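Methylenetetrahydrofolate--tRNA-(uracil-5-)-methyltransferase trmFO (PDB 3G5S) catalyses the folate- and FAD-dependent methylation of uridine 54 in tRNA to 5-methyluridine, probably with NADH or NADPH as reductant. Local coordinates at residues D151-Y156 with A315-G320; G376-Y381 with W397-P402; D83-P88 with R97-G102. One frame throughout, in Å; residues are numbered along the deposited sequence.

Contact 1 of 3, residues D151-Y156 with A315-G320; sequences DHFLAY and APRLLG. With GSH (glutathione), chain C; EDO (1,2-ethanediol), chain F.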
loop_
_atom_site.group_PDB
_atom_site.type_symbol
_atom_site.label_atom_id
_atom_site.label_comp_id
_atom_site.label_asym_id
_atom_site.label_seq_id
_atom_site.Cartn_x
_atom_site.Cartn_y
_atom_site.Cartn_z
ATOM N N ASP A 151 -20.604 -6.023 -0.640
ATOM C CA ASP A 151 -20.510 -4.640 -1.100
ATOM C C ASP A 151 -19.568 -3.807 -0.244
ATOM O O ASP A 151 -18.881 -2.918 -0.747
ATOM C CB ASP A 151 -21.888 -3.974 -1.071
ATOM C CG ASP A 151 -22.820 -4.493 -2.146
ATOM O OD1 ASP A 151 -22.384 -5.304 -2.983
ATOM O OD2 ASP A 151 -23.999 -4.079 -2.154
ATOM N N HIS A 152 -19.555 -4.077 1.056
ATOM C CA HIS A 152 -18.796 -3.247 1.982
ATOM C C HIS A 152 -17.309 -3.556 2.005
ATOM O O HIS A 152 -16.551 -2.865 2.682
ATOM C CB HIS A 152 -19.374 -3.346 3.397
ATOM C CG HIS A 152 -20.705 -2.680 3.549
ATOM N ND1 HIS A 152 -21.884 -3.386 3.646
ATOM C CD2 HIS A 152 -21.042 -1.371 3.611
ATOM C CE1 HIS A 152 -22.891 -2.539 3.769
ATOM N NE2 HIS A 152 -22.407 -1.311 3.750
ATOM N N PHE A 153 -16.897 -4.580 1.264
ATOM C CA PHE A 153 -15.506 -5.013 1.300
ATOM C C PHE A 153 -14.697 -4.622 0.066
ATOM O O PHE A 153 -13.556 -5.043 -0.093
ATOM C CB PHE A 153 -15.418 -6.508 1.613
ATOM C CG PHE A 153 -16.005 -6.863 2.947
ATOM C CD1 PHE A 153 -15.557 -6.241 4.102
ATOM C CD2 PHE A 153 -17.032 -7.781 3.046
ATOM C CE1 PHE A 153 -16.106 -6.555 5.335
ATOM C CE2 PHE A 153 -17.586 -8.098 4.274
ATOM C CZ PHE A 153 -17.125 -7.483 5.416
ATOM N N LEU A 154 -15.282 -3.774 -0.771
ATOM C CA LEU A 154 -14.575 -3.141 -1.872
ATOM C C LEU A 154 -14.828 -1.641 -1.794
ATOM O O LEU A 154 -15.968 -1.210 -1.631
ATOM C CB LEU A 154 -15.024 -3.703 -3.223
ATOM C CG LEU A 154 -14.366 -3.094 -4.463
ATOM C CD1 LEU A 154 -14.249 -4.112 -5.586
ATOM C CD2 LEU A 154 -15.131 -1.858 -4.937
ATOM N N ALA A 155 -13.758 -0.858 -1.873
ATOM C CA ALA A 155 -13.845 0.592 -1.857
ATOM C C ALA A 155 -13.450 1.145 -3.217
ATOM O O ALA A 155 -12.703 0.505 -3.962
ATOM C CB ALA A 155 -12.950 1.157 -0.767
ATOM N N TYR A 156 -13.950 2.343 -3.527
ATOM C CA TYR A 156 -13.660 3.007 -4.794
ATOM C C TYR A 156 -12.708 4.188 -4.642
ATOM O O TYR A 156 -12.244 4.736 -5.638
ATOM C CB TYR A 156 -14.948 3.474 -5.471
ATOM C CG TYR A 156 -15.807 2.340 -5.969
ATOM C CD1 TYR A 156 -15.455 1.626 -7.105
ATOM C CD2 TYR A 156 -16.965 1.977 -5.300
ATOM C CE1 TYR A 156 -16.238 0.579 -7.562
ATOM C CE2 TYR A 156 -17.754 0.937 -5.749
ATOM C CZ TYR A 156 -17.385 0.241 -6.880
ATOM O OH TYR A 156 -18.172 -0.797 -7.327
ATOM N N ALA A 315 -8.415 -6.024 2.542
ATOM C CA ALA A 315 -7.494 -7.142 2.672
ATOM C C ALA A 315 -7.609 -7.864 4.016
ATOM O O ALA A 315 -7.651 -9.089 4.045
ATOM C CB ALA A 315 -6.060 -6.712 2.386
ATOM N N PRO A 316 -7.680 -7.125 5.141
ATOM C CA PRO A 316 -7.725 -7.879 6.398
ATOM C C PRO A 316 -8.964 -8.765 6.517
ATOM O O PRO A 316 -8.897 -9.821 7.147
ATOM C CB PRO A 316 -7.729 -6.783 7.471
ATOM C CG PRO A 316 -7.103 -5.608 6.817
ATOM C CD PRO A 316 -7.465 -5.683 5.363
ATOM N N ARG A 317 -10.073 -8.355 5.914
ATOM C CA ARG A 317 -11.281 -9.171 5.965
ATOM C C ARG A 317 -11.266 -10.315 4.956
ATOM O O ARG A 317 -11.896 -11.338 5.190
ATOM C CB ARG A 317 -12.519 -8.308 5.728
ATOM C CG ARG A 317 -12.825 -7.319 6.844
ATOM C CD ARG A 317 -12.996 -8.001 8.204
ATOM N NE ARG A 317 -14.092 -8.964 8.235
ATOM C CZ ARG A 317 -15.354 -8.654 8.508
ATOM N NH1 ARG A 317 -15.690 -7.397 8.764
ATOM N NH2 ARG A 317 -16.284 -9.602 8.516
ATOM N N LEU A 318 -10.570 -10.141 3.837
ATOM C CA LEU A 318 -10.698 -11.063 2.706
ATOM C C LEU A 318 -9.486 -11.932 2.394
ATOM O O LEU A 318 -9.653 -13.009 1.830
ATOM C CB LEU A 318 -11.068 -10.308 1.436
ATOM C CG LEU A 318 -12.414 -9.590 1.437
ATOM C CD1 LEU A 318 -12.646 -8.924 0.090
ATOM C CD2 LEU A 318 -13.572 -10.526 1.794
ATOM N N LEU A 319 -8.281 -11.444 2.701
ATOM C CA LEU A 319 -7.041 -12.074 2.241
ATOM C C LEU A 319 -6.161 -12.579 3.373
ATOM O O LEU A 319 -6.065 -11.958 4.431
ATOM C CB LEU A 319 -6.214 -11.085 1.405
ATOM C CG LEU A 319 -6.893 -10.458 0.186
ATOM C CD1 LEU A 319 -5.973 -9.446 -0.487
ATOM C CD2 LEU A 319 -7.327 -11.522 -0.811
ATOM N N GLY A 320 -5.490 -13.700 3.129
ATOM C CA GLY A 320 -4.402 -14.126 3.986
ATOM C C GLY A 320 -3.096 -13.453 3.589
ATOM O O GLY A 320 -3.013 -12.782 2.558
HETATM N N1 GSH C . -11.733 4.162 1.742
HETATM C CA1 GSH C . -12.582 3.243 2.477
HETATM C C1 GSH C . -14.044 3.328 2.066
HETATM O O11 GSH C . -14.387 4.134 0.981
HETATM O O12 GSH C . -14.808 2.511 2.464
HETATM C CB1 GSH C . -12.393 3.302 3.991
HETATM C CG1 GSH C . -13.154 4.378 4.757
HETATM C CD1 GSH C . -12.733 5.834 4.573
HETATM O OE1 GSH C . -11.988 6.182 3.713
HETATM N N2 GSH C . -13.261 6.785 5.509
HETATM C CA2 GSH C . -12.837 8.149 5.479
HETATM C C2 GSH C . -11.894 8.489 6.630
HETATM O O2 GSH C . -12.331 8.782 7.693
HETATM C CB2 GSH C . -14.090 9.010 5.477
HETATM S SG2 GSH C . -13.859 10.779 5.205
HETATM N N3 GSH C . -10.547 8.890 6.274
HETATM C CA3 GSH C . -9.662 9.393 7.302
HETATM C C3 GSH C . -9.106 8.322 8.228
HETATM O O31 GSH C . -8.889 8.526 9.382
HETATM O O32 GSH C . -9.127 7.033 7.734
HETATM C C1 EDO F . -11.989 -1.078 2.324
HETATM O O1 EDO F . -12.043 -0.270 3.501
HETATM C C2 EDO F . -13.406 -1.520 1.986
HETATM O O2 EDO F . -13.902 -2.313 3.068
#
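Phe153 turns one edge of its ring onto a face of the Arg317 guanidinium. The two planes stand 70° apart. On the ring side, CE1 and CZ do the touching. Phe153 CE1 lies 3.6 Å from Arg317 NH1, and NH1 sits near the plane of the ring, at its edge. The charged group is therefore not stacked over the aromatic face. Arg317 CG, set by chi1, already lies 3.7 Å from Phe153 CE1. The bends at chi2 (-57°) and chi3 (-61°) then bring the guanidinium beside the ring. Leu318 comes from the next position of the short helix 315-318. Its CD1 meets the root of the same aromatic side chain, 4.0 Å from Phe153 CB. No hydrogen bond joins the two segments here.

The contact sits at the surface, where strand 154-155 pairs antiparallel with strand 309-313. Phe153 bonds through its backbone to Asn314, and Asn314 OD1 takes the N-H of Arg317. One loop residue is thus bonded to both sides of the contact. A 1,2-ethanediol, probably from the crystallisation liquor, gives a hydrogen bond from O2 to His152 O at 2.7 Å. It is also bonded to Asn314 and Phe390. Further along, Ala155 belongs to the glutathione pocket. Ala155 CB lies 3.7 Å from glutathione C1, in the carboxylate group at one end of the ligand.

The contact across the segments is largely dispersion packing in which a charged group takes part. The ring edge carries a slight positive charge, so it probably gains little electrostatically from the guanidinium. The fit is more likely to rest on the ring edge lying over the guanidinium face, on Arg317 CB and CG and on the Leu318 methyl.

Contact 2 of 3, residues G376-Y381 with W397-P402; sequences GGLVRY and WGLVPP
The segment 397-402 meets residues 376-381 through Leu399, which touches Gly377, Leu378 and Tyr381. Trp397 comes first and lies beyond those residues, with NE1 bonded to Thr61 O. Gly398 follows, and its O receives Arg270 NE. Leu399 then points toward the helix. With CG anti to the carbonyl carbon (chi1 -64°), the branched end is held against the helix, where CD1 and CD2 meet different residues. Leu399 CD1 lies 4.0 Å from Leu378 CD1, the side chains running side by side. Leu399 CD2 rests 3.7 Å from Tyr381 CB, where the side chains cross at about a right angle. Cutting this side chain back to an alanine is likely to open a gap beside Leu378 CD1 and Tyr381 CB. The Leu399 carbonyl comes in close, its O 3.5 Å from Gly377 CA, where the helix has no side chain. One water lies within hydrogen-bonding distance of both carbonyls, 2.7 Å from Gly377 O and 2.8 Å from Leu399 O. Val400 packs on Met416 and Arg419 of helix 409-429, and Pro401 O and Pro402 O are bonded to Arg419. The arrangement is a buried helix-to-loop packing at a helical glycine, joining helix 374-384 to the loop that leads to helix 409-429.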
loop_
_atom_site.group_PDB
_atom_site.type_symbol
_atom_site.label_atom_id
_atom_site.label_comp_id
_atom_site.label_asym_id
_atom_site.label_seq_id
_atom_site.Cartn_x
_atom_site.Cartn_y
_atom_site.Cartn_z
ATOM N N GLY A 376 7.412 -9.267 3.351
ATOM C CA GLY A 376 6.740 -9.966 4.427
ATOM C C GLY A 376 5.986 -9.027 5.349
ATOM O O GLY A 376 4.852 -9.289 5.739
ATOM N N GLY A 377 6.621 -7.922 5.716
ATOM C CA GLY A 377 5.943 -6.954 6.553
ATOM C C GLY A 377 4.707 -6.402 5.865
ATOM O O GLY A 377 3.668 -6.215 6.495
ATOM N N LEU A 378 4.812 -6.137 4.570
ATOM C CA LEU A 378 3.695 -5.584 3.828
ATOM C C LEU A 378 2.502 -6.554 3.778
ATOM O O LEU A 378 1.377 -6.168 4.097
ATOM C CB LEU A 378 4.162 -5.226 2.435
ATOM C CG LEU A 378 3.149 -4.539 1.533
ATOM C CD1 LEU A 378 2.635 -3.238 2.131
ATOM C CD2 LEU A 378 3.768 -4.309 0.175
ATOM N N VAL A 379 2.737 -7.806 3.392
ATOM C CA VAL A 379 1.615 -8.726 3.253
ATOM C C VAL A 379 1.047 -9.150 4.598
ATOM O O VAL A 379 -0.150 -9.422 4.716
ATOM C CB VAL A 379 1.927 -9.938 2.339
ATOM C CG1 VAL A 379 2.297 -9.446 0.955
ATOM C CG2 VAL A 379 3.008 -10.839 2.934
ATOM N N ARG A 380 1.895 -9.194 5.620
ATOM C CA ARG A 380 1.402 -9.522 6.941
ATOM C C ARG A 380 0.535 -8.381 7.500
ATOM O O ARG A 380 -0.453 -8.635 8.190
ATOM C CB ARG A 380 2.538 -10.005 7.863
ATOM C CG ARG A 380 3.128 -11.328 7.376
ATOM C CD ARG A 380 4.350 -11.789 8.148
ATOM N NE ARG A 380 4.950 -12.952 7.495
ATOM C CZ ARG A 380 4.558 -14.211 7.677
ATOM N NH1 ARG A 380 3.581 -14.490 8.533
ATOM N NH2 ARG A 380 5.159 -15.195 7.018
ATOM N N TYR A 381 0.869 -7.137 7.152
ATOM C CA TYR A 381 0.016 -5.991 7.466
ATOM C C TYR A 381 -1.341 -6.111 6.749
ATOM O O TYR A 381 -2.392 -5.933 7.367
ATOM C CB TYR A 381 0.706 -4.664 7.107
ATOM C CG TYR A 381 -0.144 -3.447 7.390
ATOM C CD1 TYR A 381 -0.066 -2.798 8.613
ATOM C CD2 TYR A 381 -1.022 -2.943 6.439
ATOM C CE1 TYR A 381 -0.837 -1.683 8.889
ATOM C CE2 TYR A 381 -1.814 -1.831 6.706
ATOM C CZ TYR A 381 -1.706 -1.199 7.937
ATOM O OH TYR A 381 -2.461 -0.083 8.247
ATOM N N TRP A 397 9.098 1.645 7.083
ATOM C CA TRP A 397 9.798 0.957 8.155
ATOM C C TRP A 397 8.919 0.540 9.330
ATOM O O TRP A 397 9.334 -0.278 10.135
ATOM C CB TRP A 397 10.984 1.785 8.646
ATOM C CG TRP A 397 12.082 1.917 7.643
ATOM C CD1 TRP A 397 12.574 3.077 7.120
ATOM C CD2 TRP A 397 12.864 0.855 7.071
ATOM N NE1 TRP A 397 13.607 2.807 6.254
ATOM C CE2 TRP A 397 13.805 1.452 6.207
ATOM C CE3 TRP A 397 12.853 -0.538 7.199
ATOM C CZ2 TRP A 397 14.733 0.697 5.477
ATOM C CZ3 TRP A 397 13.774 -1.286 6.474
ATOM C CH2 TRP A 397 14.699 -0.667 5.626
ATOM N N GLY A 398 7.710 1.087 9.439
ATOM C CA GLY A 398 6.800 0.649 10.484
ATOM C C GLY A 398 6.301 -0.781 10.331
ATOM O O GLY A 398 5.790 -1.362 11.290
ATOM N N LEU A 399 6.465 -1.353 9.139
ATOM C CA LEU A 399 5.931 -2.677 8.822
ATOM C C LEU A 399 6.771 -3.826 9.364
ATOM O O LEU A 399 6.292 -4.951 9.435
ATOM C CB LEU A 399 5.815 -2.841 7.310
ATOM C CG LEU A 399 4.829 -1.906 6.625
ATOM C CD1 LEU A 399 4.936 -2.051 5.127
ATOM C CD2 LEU A 399 3.397 -2.141 7.089
ATOM N N VAL A 400 8.030 -3.558 9.701
ATOM C CA VAL A 400 8.944 -4.600 10.173
ATOM C C VAL A 400 9.272 -4.365 11.646
ATOM O O VAL A 400 9.030 -3.281 12.172
ATOM C CB VAL A 400 10.242 -4.656 9.329
ATOM C CG1 VAL A 400 9.918 -4.939 7.861
ATOM C CG2 VAL A 400 11.049 -3.370 9.481
ATOM N N PRO A 401 9.816 -5.381 12.333
ATOM C CA PRO A 401 10.118 -5.178 13.750
ATOM C C PRO A 401 11.170 -4.101 13.937
ATOM O O PRO A 401 11.974 -3.831 13.044
ATOM C CB PRO A 401 10.672 -6.538 14.188
ATOM C CG PRO A 401 10.094 -7.504 13.213
ATOM C CD PRO A 401 10.073 -6.769 11.915
ATOM N N PRO A 402 11.169 -3.481 15.117
ATOM C CA PRO A 402 12.194 -2.492 15.434
ATOM C C PRO A 402 13.574 -3.133 15.457
ATOM O O PRO A 402 13.704 -4.350 15.589
ATOM C CB PRO A 402 11.821 -2.042 16.855
ATOM C CG PRO A 402 10.500 -2.650 17.167
ATOM C CD PRO A 402 10.350 -3.837 16.287
HETATM O O HOH W 1 3.826 -6.185 9.190
#

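Contact 3 of 3, residues D83-P88 with R97-G102; sequences DLARVP and REEFSG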
loop_
_atom_site.group_PDB
_atom_site.type_symbol
_atom_site.label_atom_id
_atom_site.label_comp_id
_atom_site.label_asym_id
_atom_site.label_seq_id
_atom_site.Cartn_x
_atom_site.Cartn_y
_atom_site.Cartn_z
ATOM N N ASP A 83 16.281 -1.977 -13.907
ATOM C CA ASP A 83 17.738 -1.905 -13.932
ATOM C C ASP A 83 18.254 -1.613 -15.340
ATOM O O ASP A 83 19.236 -0.890 -15.512
ATOM C CB ASP A 83 18.345 -3.194 -13.370
ATOM C CG ASP A 83 18.238 -3.282 -11.853
ATOM O OD1 ASP A 83 18.213 -2.228 -11.183
ATOM O OD2 ASP A 83 18.201 -4.405 -11.314
ATOM N N LEU A 84 17.577 -2.161 -16.347
ATOM C CA LEU A 84 17.970 -1.943 -17.732
ATOM C C LEU A 84 17.497 -0.598 -18.288
ATOM O O LEU A 84 18.096 -0.066 -19.223
ATOM C CB LEU A 84 17.480 -3.093 -18.616
ATOM C CG LEU A 84 18.114 -4.457 -18.331
ATOM C CD1 LEU A 84 17.372 -5.576 -19.056
ATOM C CD2 LEU A 84 19.596 -4.461 -18.691
ATOM N N ALA A 85 16.423 -0.058 -17.715
ATOM C CA ALA A 85 15.829 1.186 -18.197
ATOM C C ALA A 85 16.161 2.360 -17.283
ATOM O O ALA A 85 15.592 3.440 -17.413
ATOM C CB ALA A 85 14.312 1.030 -18.324
ATOM N N ARG A 86 17.090 2.139 -16.359
ATOM C CA ARG A 86 17.464 3.143 -15.369
ATOM C C ARG A 86 17.797 4.504 -15.981
ATOM O O ARG A 86 18.558 4.574 -16.942
ATOM C CB ARG A 86 18.675 2.643 -14.565
ATOM C CG ARG A 86 19.160 3.618 -13.520
ATOM C CD ARG A 86 20.515 3.208 -12.966
ATOM N NE ARG A 86 20.450 2.109 -12.007
ATOM C CZ ARG A 86 20.149 2.265 -10.723
ATOM N NH1 ARG A 86 20.132 1.220 -9.909
ATOM N NH2 ARG A 86 19.851 3.469 -10.261
ATOM N N VAL A 87 17.222 5.571 -15.419
ATOM C CA VAL A 87 17.580 6.955 -15.767
ATOM C C VAL A 87 17.854 7.757 -14.486
ATOM O O VAL A 87 17.367 7.399 -13.420
ATOM C CB VAL A 87 16.471 7.658 -16.588
ATOM C CG1 VAL A 87 16.238 6.936 -17.912
ATOM C CG2 VAL A 87 15.185 7.749 -15.780
ATOM N N PRO A 88 18.633 8.847 -14.584
ATOM C CA PRO A 88 18.988 9.616 -13.379
ATOM C C PRO A 88 17.795 10.251 -12.650
ATOM O O PRO A 88 16.906 10.803 -13.296
ATOM C CB PRO A 88 19.912 10.715 -13.923
ATOM C CG PRO A 88 20.459 10.165 -15.190
ATOM C CD PRO A 88 19.363 9.320 -15.775
ATOM N N ARG A 97 10.127 5.126 -19.168
ATOM C CA ARG A 97 8.863 4.394 -19.080
ATOM C C ARG A 97 8.648 3.443 -20.260
ATOM O O ARG A 97 8.183 2.318 -20.088
ATOM C CB ARG A 97 7.681 5.365 -18.975
ATOM C CG ARG A 97 7.639 6.235 -17.718
ATOM C CD ARG A 97 6.512 7.254 -17.864
ATOM N NE ARG A 97 6.429 8.233 -16.783
ATOM C CZ ARG A 97 7.136 9.358 -16.737
ATOM N NH1 ARG A 97 8.006 9.639 -17.699
ATOM N NH2 ARG A 97 6.983 10.200 -15.724
ATOM N N GLU A 98 8.976 3.900 -21.463
ATOM C CA GLU A 98 8.775 3.088 -22.656
ATOM C C GLU A 98 9.738 1.902 -22.725
ATOM O O GLU A 98 9.354 0.813 -23.137
ATOM C CB GLU A 98 8.881 3.950 -23.921
ATOM C CG GLU A 98 8.539 3.224 -25.216
ATOM C CD GLU A 98 9.708 2.436 -25.782
ATOM O OE1 GLU A 98 10.861 2.894 -25.633
ATOM O OE2 GLU A 98 9.471 1.364 -26.382
ATOM N N GLU A 99 10.991 2.108 -22.327
ATOM C CA GLU A 99 11.947 1.004 -22.308
ATOM C C GLU A 99 11.577 -0.024 -21.241
ATOM O O GLU A 99 11.747 -1.231 -21.431
ATOM C CB GLU A 99 13.363 1.520 -22.059
ATOM C CG GLU A 99 13.991 2.213 -23.251
ATOM C CD GLU A 99 15.290 2.916 -22.899
ATOM O OE1 GLU A 99 15.831 2.659 -21.800
ATOM O OE2 GLU A 99 15.768 3.726 -23.721
ATOM N N PHE A 100 11.064 0.466 -20.118
ATOM C CA PHE A 100 10.612 -0.382 -19.029
ATOM C C PHE A 100 9.468 -1.290 -19.477
ATOM O O PHE A 100 9.568 -2.516 -19.395
ATOM C CB PHE A 100 10.198 0.514 -17.854
ATOM C CG PHE A 100 9.566 -0.209 -16.695
ATOM C CD1 PHE A 100 8.187 -0.271 -16.576
ATOM C CD2 PHE A 100 10.343 -0.773 -15.695
ATOM C CE1 PHE A 100 7.595 -0.911 -15.508
ATOM C CE2 PHE A 100 9.757 -1.409 -14.625
ATOM C CZ PHE A 100 8.380 -1.479 -14.529
ATOM N N SER A 101 8.388 -0.693 -19.971
ATOM C CA SER A 101 7.224 -1.493 -20.341
ATOM C C SER A 101 7.501 -2.321 -21.592
ATOM O O SER A 101 6.951 -3.410 -21.754
ATOM C CB SER A 101 5.995 -0.611 -20.531
ATOM O OG SER A 101 6.109 0.144 -21.721
ATOM N N GLY A 102 8.357 -1.809 -22.471
ATOM C CA GLY A 102 8.714 -2.539 -23.674
ATOM C C GLY A 102 9.415 -3.848 -23.364
ATOM O O GLY A 102 9.095 -4.889 -23.935
HETATM O O HOH W 2 16.721 0.155 -21.852
#
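Glu99 has CG anti to its carbonyl carbon (chi1 -74°), and Phe100 has CG anti to the backbone N (chi1 174°). As consecutive helix residues with these torsions, they lead away in different directions, and Ala85 meets them at their roots. The setting is a beta hairpin flanked by two helices. Helix 77-84 leads into the short, weakly bonded strand 86-87, which pairs antiparallel with strand 92-95, and helix 97-109 follows. Ala85 is the first residue after the first helix to leave helical geometry. The contact brings the end of that helix against the first turn of the next.

Ala85 CB points at the second helix. It lies 3.9 Å from Glu99 CB and 3.8 Å from Phe100 N, so the methyl sits against backbone as much as side chain. Ala85 CB is also 4.2 Å from Phe100 CB. Beyond this point the Phe100 ring continues into the interior, where it packs on Val78 and Ala81 of helix 77-84 and on Val95 of the hairpin, and its side chain is about 4 Å from that of Leu11, a predicted FAD-binding residue. Ala85 and Val87 are bonded through their backbones to Asp96 and Ala94, and Asp96 OD1 also receives the N-H of Glu99 at the start of the second helix.

The Glu99 chain is extended beyond CG and runs alongside Ala85, with Glu99 OE1 3.9 Å from Ala85 CA. Its carboxylate ends near the last carbonyl of helix 77-84. Leu84 O and Glu99 OE1 are both acceptors, 4.4 Å apart, and a water bridges them. It gives one proton to Leu84 O at 3.0 Å and the other to Glu99 OE1 at 2.7 Å.

Overall arrangement
Contacts 1 and 2 are neighbours. Their centres lie 19 Å apart and their nearest atoms about 5 Å, without touching. Contact 3 is remote, with its centre 33 Å from that of contact 1 and 29 Å from that of contact 2. Contacts 1 and 3 lie on opposite sides of the chain's centre. Each relates differently to the ligands. Contact 1 includes a residue of the glutathione pocket. Contact 2 is near both sites, with the Tyr381 side chain about 10 Å from glutathione and that of Leu378 about 11 Å from that of Ala12, a predicted FAD-binding residue. In contact 3, the Phe100 side chain lies about 8 Å from FAD.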